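Local coordinates for protein adenylosuccinate lyase (Francisella tularensis subsp. tularensis SCHU S4, PDB 4EEI) that probably cleaves adenylosuccinate to AMP and fumarate, and SAICAR to AICAR and fumarate, in purine biosynthesis, at residues K3-A8 / M320-R325; R282-H287 / P314-I319. All blocks are in the same frame, centred on the assembly; numbering follows the deposited sequence.

Contact 1. Residues K3-A8 / M320-R325. With AMP (adenosine monophosphate), chain C.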
loop_
_atom_site.group_PDB
_atom_site.type_symbol
_atom_site.label_atom_id
_atom_site.label_comp_id
_atom_site.label_asym_id
_atom_site.label_seq_id
_atom_site.Cartn_x
_atom_site.Cartn_y
_atom_site.Cartn_z
ATOM N N LYS B 3 6.155 11.079 -22.144
ATOM C CA LYS B 3 6.238 12.372 -22.804
ATOM C C LYS B 3 5.052 13.288 -22.465
ATOM O O LYS B 3 5.231 14.481 -22.241
ATOM C CB LYS B 3 6.363 12.170 -24.315
ATOM C CG LYS B 3 6.470 13.475 -25.080
ATOM C CD LYS B 3 6.798 13.260 -26.552
ATOM C CE LYS B 3 6.747 14.587 -27.309
ATOM N NZ LYS B 3 7.314 14.493 -28.679
ATOM N N ARG B 4 3.850 12.717 -22.400
ATOM C CA ARG B 4 2.632 13.493 -22.143
ATOM C C ARG B 4 2.714 14.381 -20.893
ATOM O O ARG B 4 2.182 15.489 -20.890
ATOM C CB ARG B 4 1.426 12.546 -22.050
ATOM C CG ARG B 4 0.069 13.226 -21.855
ATOM C CD ARG B 4 -1.072 12.199 -21.970
ATOM N NE ARG B 4 -2.393 12.823 -21.952
ATOM C CZ ARG B 4 -3.008 13.308 -23.025
ATOM N NH1 ARG B 4 -2.427 13.243 -24.218
ATOM N NH2 ARG B 4 -4.207 13.860 -22.906
ATOM N N TYR B 5 3.393 13.909 -19.845
ATOM C CA TYR B 5 3.471 14.652 -18.586
ATOM C C TYR B 5 4.892 15.081 -18.211
ATOM O O TYR B 5 5.142 15.485 -17.082
ATOM C CB TYR B 5 2.897 13.815 -17.436
ATOM C CG TYR B 5 1.534 13.225 -17.727
ATOM C CD1 TYR B 5 0.455 14.039 -18.042
ATOM C CD2 TYR B 5 1.327 11.856 -17.668
ATOM C CE1 TYR B 5 -0.807 13.498 -18.304
ATOM C CE2 TYR B 5 0.079 11.305 -17.919
ATOM C CZ TYR B 5 -0.981 12.130 -18.241
ATOM O OH TYR B 5 -2.224 11.576 -18.500
ATOM N N ASP B 6 5.814 14.993 -19.157
ATOM C CA ASP B 6 7.227 15.207 -18.862
ATOM C C ASP B 6 7.542 16.692 -18.710
ATOM O O ASP B 6 7.391 17.463 -19.647
ATOM C CB ASP B 6 8.086 14.600 -19.984
ATOM C CG ASP B 6 9.559 14.513 -19.621
ATOM O OD1 ASP B 6 10.027 15.336 -18.812
ATOM O OD2 ASP B 6 10.253 13.615 -20.149
ATOM N N VAL B 7 7.997 17.086 -17.530
ATOM C CA VAL B 7 8.465 18.449 -17.315
ATOM C C VAL B 7 9.958 18.444 -17.583
ATOM O O VAL B 7 10.712 17.810 -16.851
ATOM C CB VAL B 7 8.213 18.905 -15.873
ATOM C CG1 VAL B 7 8.728 20.332 -15.670
ATOM C CG2 VAL B 7 6.725 18.804 -15.540
ATOM N N ALA B 8 10.373 19.160 -18.623
ATOM C CA ALA B 8 11.727 19.049 -19.167
ATOM C C ALA B 8 12.839 19.203 -18.130
ATOM O O ALA B 8 13.787 18.417 -18.113
ATOM C CB ALA B 8 11.917 20.029 -20.330
ATOM N N MET B 320 5.169 15.033 -9.231
ATOM C CA MET B 320 4.899 16.035 -8.197
ATOM C C MET B 320 4.963 17.443 -8.783
ATOM O O MET B 320 4.073 18.266 -8.557
ATOM C CB MET B 320 5.886 15.908 -7.029
ATOM C CG MET B 320 5.691 16.976 -5.947
ATOM S SD MET B 320 4.090 16.825 -5.128
ATOM C CE MET B 320 4.369 15.391 -4.100
ATOM N N VAL B 321 6.018 17.729 -9.530
ATOM C CA VAL B 321 6.149 19.049 -10.140
ATOM C C VAL B 321 5.028 19.293 -11.159
ATOM O O VAL B 321 4.394 20.357 -11.162
ATOM C CB VAL B 321 7.530 19.240 -10.777
ATOM C CG1 VAL B 321 7.572 20.533 -11.586
ATOM C CG2 VAL B 321 8.605 19.265 -9.686
ATOM N N TYR B 322 4.772 18.307 -12.013
ATOM C CA TYR B 322 3.664 18.409 -12.978
ATOM C C TYR B 322 2.341 18.700 -12.276
ATOM O O TYR B 322 1.584 19.576 -12.699
ATOM C CB TYR B 322 3.530 17.118 -13.803
ATOM C CG TYR B 322 2.353 17.142 -14.768
ATOM C CD1 TYR B 322 2.503 17.624 -16.052
ATOM C CD2 TYR B 322 1.094 16.674 -14.385
ATOM C CE1 TYR B 322 1.438 17.659 -16.941
ATOM C CE2 TYR B 322 0.014 16.709 -15.270
ATOM C CZ TYR B 322 0.203 17.195 -16.543
ATOM O OH TYR B 322 -0.848 17.240 -17.438
ATOM N N ALA B 323 2.070 17.980 -11.200
ATOM C CA ALA B 323 0.769 18.088 -10.548
ATOM C C ALA B 323 0.617 19.420 -9.831
ATOM O O ALA B 323 -0.450 20.018 -9.871
ATOM C CB ALA B 323 0.534 16.913 -9.576
ATOM N N LEU B 324 1.672 19.882 -9.163
ATOM C CA LEU B 324 1.590 21.153 -8.434
ATOM C C LEU B 324 1.394 22.328 -9.385
ATOM O O LEU B 324 0.684 23.282 -9.060
ATOM C CB LEU B 324 2.840 21.387 -7.587
ATOM C CG LEU B 324 3.049 20.406 -6.430
ATOM C CD1 LEU B 324 4.423 20.601 -5.842
ATOM C CD2 LEU B 324 1.980 20.633 -5.358
ATOM N N ARG B 325 2.047 22.285 -10.544
ATOM C CA ARG B 325 1.899 23.357 -11.534
ATOM C C ARG B 325 0.528 23.329 -12.163
ATOM O O ARG B 325 -0.094 24.377 -12.380
ATOM C CB ARG B 325 2.973 23.252 -12.623
ATOM C CG ARG B 325 4.391 23.420 -12.100
ATOM C CD ARG B 325 5.409 23.515 -13.220
ATOM N NE ARG B 325 6.761 23.663 -12.675
ATOM C CZ ARG B 325 7.870 23.659 -13.407
ATOM N NH1 ARG B 325 7.802 23.506 -14.722
ATOM N NH2 ARG B 325 9.048 23.799 -12.817
HETATM P P AMP C . -5.266 12.454 -19.337
HETATM O O1P AMP C . -3.912 13.098 -19.488
HETATM O O2P AMP C . -6.003 12.854 -18.086
HETATM O O3P AMP C . -5.273 10.976 -19.616
HETATM O "O5'" AMP C . -6.136 13.092 -20.528
HETATM C "C5'" AMP C . -7.452 12.619 -20.808
HETATM C "C4'" AMP C . -7.860 13.082 -22.200
HETATM O "O4'" AMP C . -9.150 12.569 -22.539
HETATM C "C3'" AMP C . -7.952 14.596 -22.264
HETATM O "O3'" AMP C . -7.318 15.047 -23.461
HETATM C "C2'" AMP C . -9.434 14.890 -22.333
HETATM O "O2'" AMP C . -9.690 16.037 -23.141
HETATM C "C1'" AMP C . -9.999 13.635 -22.971
HETATM N N9 AMP C . -11.403 13.399 -22.557
HETATM C C8 AMP C . -12.216 14.283 -21.954
HETATM N N7 AMP C . -13.437 13.739 -21.721
HETATM C C5 AMP C . -13.412 12.478 -22.186
HETATM C C6 AMP C . -14.363 11.347 -22.259
HETATM N N6 AMP C . -15.622 11.461 -21.775
HETATM N N1 AMP C . -13.933 10.199 -22.826
HETATM C C2 AMP C . -12.685 10.073 -23.311
HETATM N N3 AMP C . -11.770 11.057 -23.278
HETATM C C4 AMP C . -12.068 12.260 -22.737
HETATM O O HOH W 1 -0.159 17.231 -19.940
#

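Contact 2. Residues R282-H287 / P314-I319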
loop_
_atom_site.group_PDB
_atom_site.type_symbol
_atom_site.label_atom_id
_atom_site.label_comp_id
_atom_site.label_asym_id
_atom_site.label_seq_id
_atom_site.Cartn_x
_atom_site.Cartn_y
_atom_site.Cartn_z
ATOM N N ARG B 282 -2.851 9.218 -6.958
ATOM C CA ARG B 282 -2.786 7.769 -6.751
ATOM C C ARG B 282 -1.382 7.235 -7.022
ATOM O O ARG B 282 -0.908 6.331 -6.331
ATOM C CB ARG B 282 -3.810 7.038 -7.629
ATOM C CG ARG B 282 -5.252 7.306 -7.246
ATOM C CD ARG B 282 -6.253 6.577 -8.127
ATOM N NE ARG B 282 -7.590 7.085 -7.827
ATOM C CZ ARG B 282 -8.576 7.213 -8.704
ATOM N NH1 ARG B 282 -8.415 6.833 -9.972
ATOM N NH2 ARG B 282 -9.734 7.721 -8.301
ATOM N N MET B 283 -0.747 7.791 -8.052
ATOM C CA MET B 283 0.611 7.400 -8.415
ATOM C C MET B 283 1.605 7.733 -7.302
ATOM O O MET B 283 2.409 6.890 -6.912
ATOM C CB MET B 283 1.047 8.094 -9.710
ATOM C CG MET B 283 0.295 7.659 -10.960
ATOM S SD MET B 283 0.476 5.898 -11.331
ATOM C CE MET B 283 2.258 5.685 -11.150
ATOM N N LEU B 284 1.543 8.964 -6.799
ATOM C CA LEU B 284 2.442 9.439 -5.744
ATOM C C LEU B 284 2.267 8.613 -4.488
ATOM O O LEU B 284 3.239 8.267 -3.804
ATOM C CB LEU B 284 2.176 10.920 -5.442
ATOM C CG LEU B 284 2.564 11.896 -6.553
ATOM C CD1 LEU B 284 1.992 13.286 -6.258
ATOM C CD2 LEU B 284 4.090 11.974 -6.654
ATOM N N ARG B 285 1.019 8.275 -4.187
ATOM C CA ARG B 285 0.723 7.490 -3.004
ATOM C C ARG B 285 1.298 6.080 -3.135
ATOM O O ARG B 285 1.724 5.482 -2.146
ATOM C CB ARG B 285 -0.793 7.460 -2.770
ATOM C CG ARG B 285 -1.239 6.598 -1.607
ATOM C CD ARG B 285 -2.658 6.961 -1.146
ATOM N NE ARG B 285 -3.663 6.870 -2.209
ATOM C CZ ARG B 285 -4.250 7.927 -2.770
ATOM N NH1 ARG B 285 -3.921 9.151 -2.377
ATOM N NH2 ARG B 285 -5.163 7.767 -3.724
ATOM N N SER B 286 1.337 5.559 -4.359
ATOM C CA SER B 286 1.840 4.194 -4.582
ATOM C C SER B 286 3.337 4.058 -4.278
ATOM O O SER B 286 3.830 2.963 -3.990
ATOM C CB SER B 286 1.552 3.752 -6.030
ATOM O OG SER B 286 2.441 4.378 -6.940
ATOM N N HIS B 287 4.063 5.169 -4.340
ATOM C CA HIS B 287 5.513 5.133 -4.144
ATOM C C HIS B 287 5.926 5.003 -2.690
ATOM O O HIS B 287 7.063 4.617 -2.403
ATOM C CB HIS B 287 6.155 6.401 -4.711
ATOM C CG HIS B 287 6.005 6.556 -6.188
ATOM N ND1 HIS B 287 6.086 7.778 -6.813
ATOM C CD2 HIS B 287 5.793 5.642 -7.176
ATOM C CE1 HIS B 287 5.928 7.622 -8.118
ATOM N NE2 HIS B 287 5.755 6.332 -8.360
ATOM N N PRO B 314 12.586 9.368 -10.375
ATOM C CA PRO B 314 12.305 10.383 -11.397
ATOM C C PRO B 314 10.805 10.556 -11.633
ATOM O O PRO B 314 10.356 11.665 -11.967
ATOM C CB PRO B 314 12.979 9.809 -12.651
ATOM C CG PRO B 314 14.085 8.937 -12.121
ATOM C CD PRO B 314 13.464 8.300 -10.895
ATOM N N ASP B 315 10.030 9.486 -11.477
ATOM C CA ASP B 315 8.585 9.610 -11.674
ATOM C C ASP B 315 7.952 10.396 -10.542
ATOM O O ASP B 315 7.049 11.184 -10.763
ATOM C CB ASP B 315 7.903 8.251 -11.766
ATOM C CG ASP B 315 8.174 7.550 -13.077
ATOM O OD1 ASP B 315 8.739 8.186 -13.992
ATOM O OD2 ASP B 315 7.812 6.361 -13.195
ATOM N N ASN B 316 8.409 10.153 -9.323
ATOM C CA ASN B 316 7.856 10.857 -8.173
ATOM C C ASN B 316 8.070 12.364 -8.296
ATOM O O ASN B 316 7.128 13.149 -8.188
ATOM C CB ASN B 316 8.472 10.316 -6.881
ATOM C CG ASN B 316 7.825 10.894 -5.647
ATOM O OD1 ASN B 316 8.205 11.977 -5.180
ATOM N ND2 ASN B 316 6.841 10.177 -5.107
ATOM N N PHE B 317 9.306 12.781 -8.546
ATOM C CA PHE B 317 9.562 14.205 -8.716
ATOM C C PHE B 317 8.888 14.769 -9.963
ATOM O O PHE B 317 8.342 15.884 -9.945
ATOM C CB PHE B 317 11.068 14.484 -8.713
ATOM C CG PHE B 317 11.691 14.333 -7.357
ATOM C CD1 PHE B 317 11.466 15.284 -6.372
ATOM C CD2 PHE B 317 12.491 13.242 -7.062
ATOM C CE1 PHE B 317 12.035 15.148 -5.105
ATOM C CE2 PHE B 317 13.062 13.098 -5.801
ATOM C CZ PHE B 317 12.829 14.054 -4.826
ATOM N N GLY B 318 8.907 14.008 -11.053
ATOM C CA GLY B 318 8.282 14.477 -12.283
ATOM C C GLY B 318 6.779 14.675 -12.117
ATOM O O GLY B 318 6.219 15.684 -12.539
ATOM N N ILE B 319 6.119 13.707 -11.504
ATOM C CA ILE B 319 4.685 13.812 -11.290
ATOM C C ILE B 319 4.367 14.919 -10.283
ATOM O O ILE B 319 3.406 15.658 -10.461
ATOM C CB ILE B 319 4.110 12.480 -10.783
ATOM C CG1 ILE B 319 4.147 11.433 -11.904
ATOM C CG2 ILE B 319 2.683 12.664 -10.283
ATOM C CD1 ILE B 319 3.880 9.999 -11.389
HETATM O O HOH W 2 4.931 10.022 -2.808
HETATM O O HOH W 3 5.570 5.764 -11.363
#

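Contact 1. Residues K3-A8 / M320-R325
Tyr5 does double duty: its ring meets Tyr322 edge-to-face while its hydroxyl reaches the phosphate of a bound AMP. The edge of Tyr5 is turned toward the face of Tyr322, with the planes at 64° and CD1 of Tyr5 3.5 Å from CZ of Tyr322. The CB of Tyr5 adds a CH-pi contact over the centre of the Tyr322 ring. Tyr322 holds its ring clear of its own helix and against the N-terminal loop because chi1 of 177° sets CG opposite the backbone N. Its hydroxyl bonds Arg326, and a water 2.6 Å from Tyr322 OH also donates to Arg4 O.

A very short hydrogen bond, 2.5 Å from Tyr5 OH to O1P of AMP, holds the far end of the ring. Arg4, extended from CG to NE, gives the same oxygen a nearly straight bond, 2.9 Å from NE to O1P (174° at the hydrogen), while its NH2 reaches O5'. Two donors thus grip one phosphate oxygen, and the positive guanidinium suits the anion. Glu62 of the second subunit pairs with Arg4 NH2, and the nucleotide also bonds Gln212, Ser306, Arg310 and the backbone O of Lys66 of that subunit and Asn276 ND2 of this chain. Arg4 and Tyr5 help complete an AMP site built between subunits, as is usual in this lyase family.

Val7 suits the apolar side of the contact: its CG2 sits 4.0 Å from CB of Tyr322, and its CG1 meets both CG1 of Val321 and the guanidinium of Arg325. Salt bridges to Asp116 and Glu9 anchor that arginine.

The N-terminal loop, with Val7 as N-cap of helix 8-14, lies against helix 304-333, where helix 272-293 packs on both tyrosines and helix 94-131 supports Val321 and Arg325.

Contact 2. Residues R282-H287 / P314-I319
Met283 opens the contact by setting its CB 3.8 Å from CD1 of Ile319, an apolar touch suited to a buried interface. Leu284 and Ile319 lie alongside each other, pointing contrary ways, with CG of Leu284 3.8 Å from CG2 of Ile319. Leu284 CD2 lies 3.6 Å from Asn316 ND2, its side chain nearly perpendicular to that of Asn316. Leu284 O accepts from a water that accepts a hydrogen bond from Asn316 ND2.

His287 supplies the direct polar link. Asn316 ND2 donates to His287 ND1 over 3.0 Å, nearly straight at 166° and close to both ring and amide planes, though these are 49° apart. An amide suits this buried place because it can donate here while its OD1 bonds His226. A second water, in the imidazole plane, joins His287 NE2 to Asp315 OD2; the other carboxylate oxygen of Asp315 bonds Met1 N.

The segments of helices 272-293 and 304-333 pack roughly antiparallel (144° between N-to-C directions, axes 9.9 Å apart at closest approach) in the central helical bundle characteristic of the fumarase/aspartase superfamily. Helix 217-244 packs beside both through Ile223 and Ala230; Ile290 and Phe311 of the second subunit cover Met283 and Ile319.

From the N terminus, the chain first lays down residues 3-8, whose partner on helix 304-333 comes more than 300 residues later; contact 1 thus closes a very long loop. Contact 2 closes a much shorter one within it, joining helix 272-293 to helix 304-333 with 26 residues between its segments. The two nest without crossing. Helix 304-333 serves both, through consecutive stretches 314-319 and 320-325, and the contacts, with centres 11 Å apart, touch where Met320 CE lies 3.8 Å from Leu284 CD1. Together they tie the N-terminal loop to the long-helix core, and both border the second subunit.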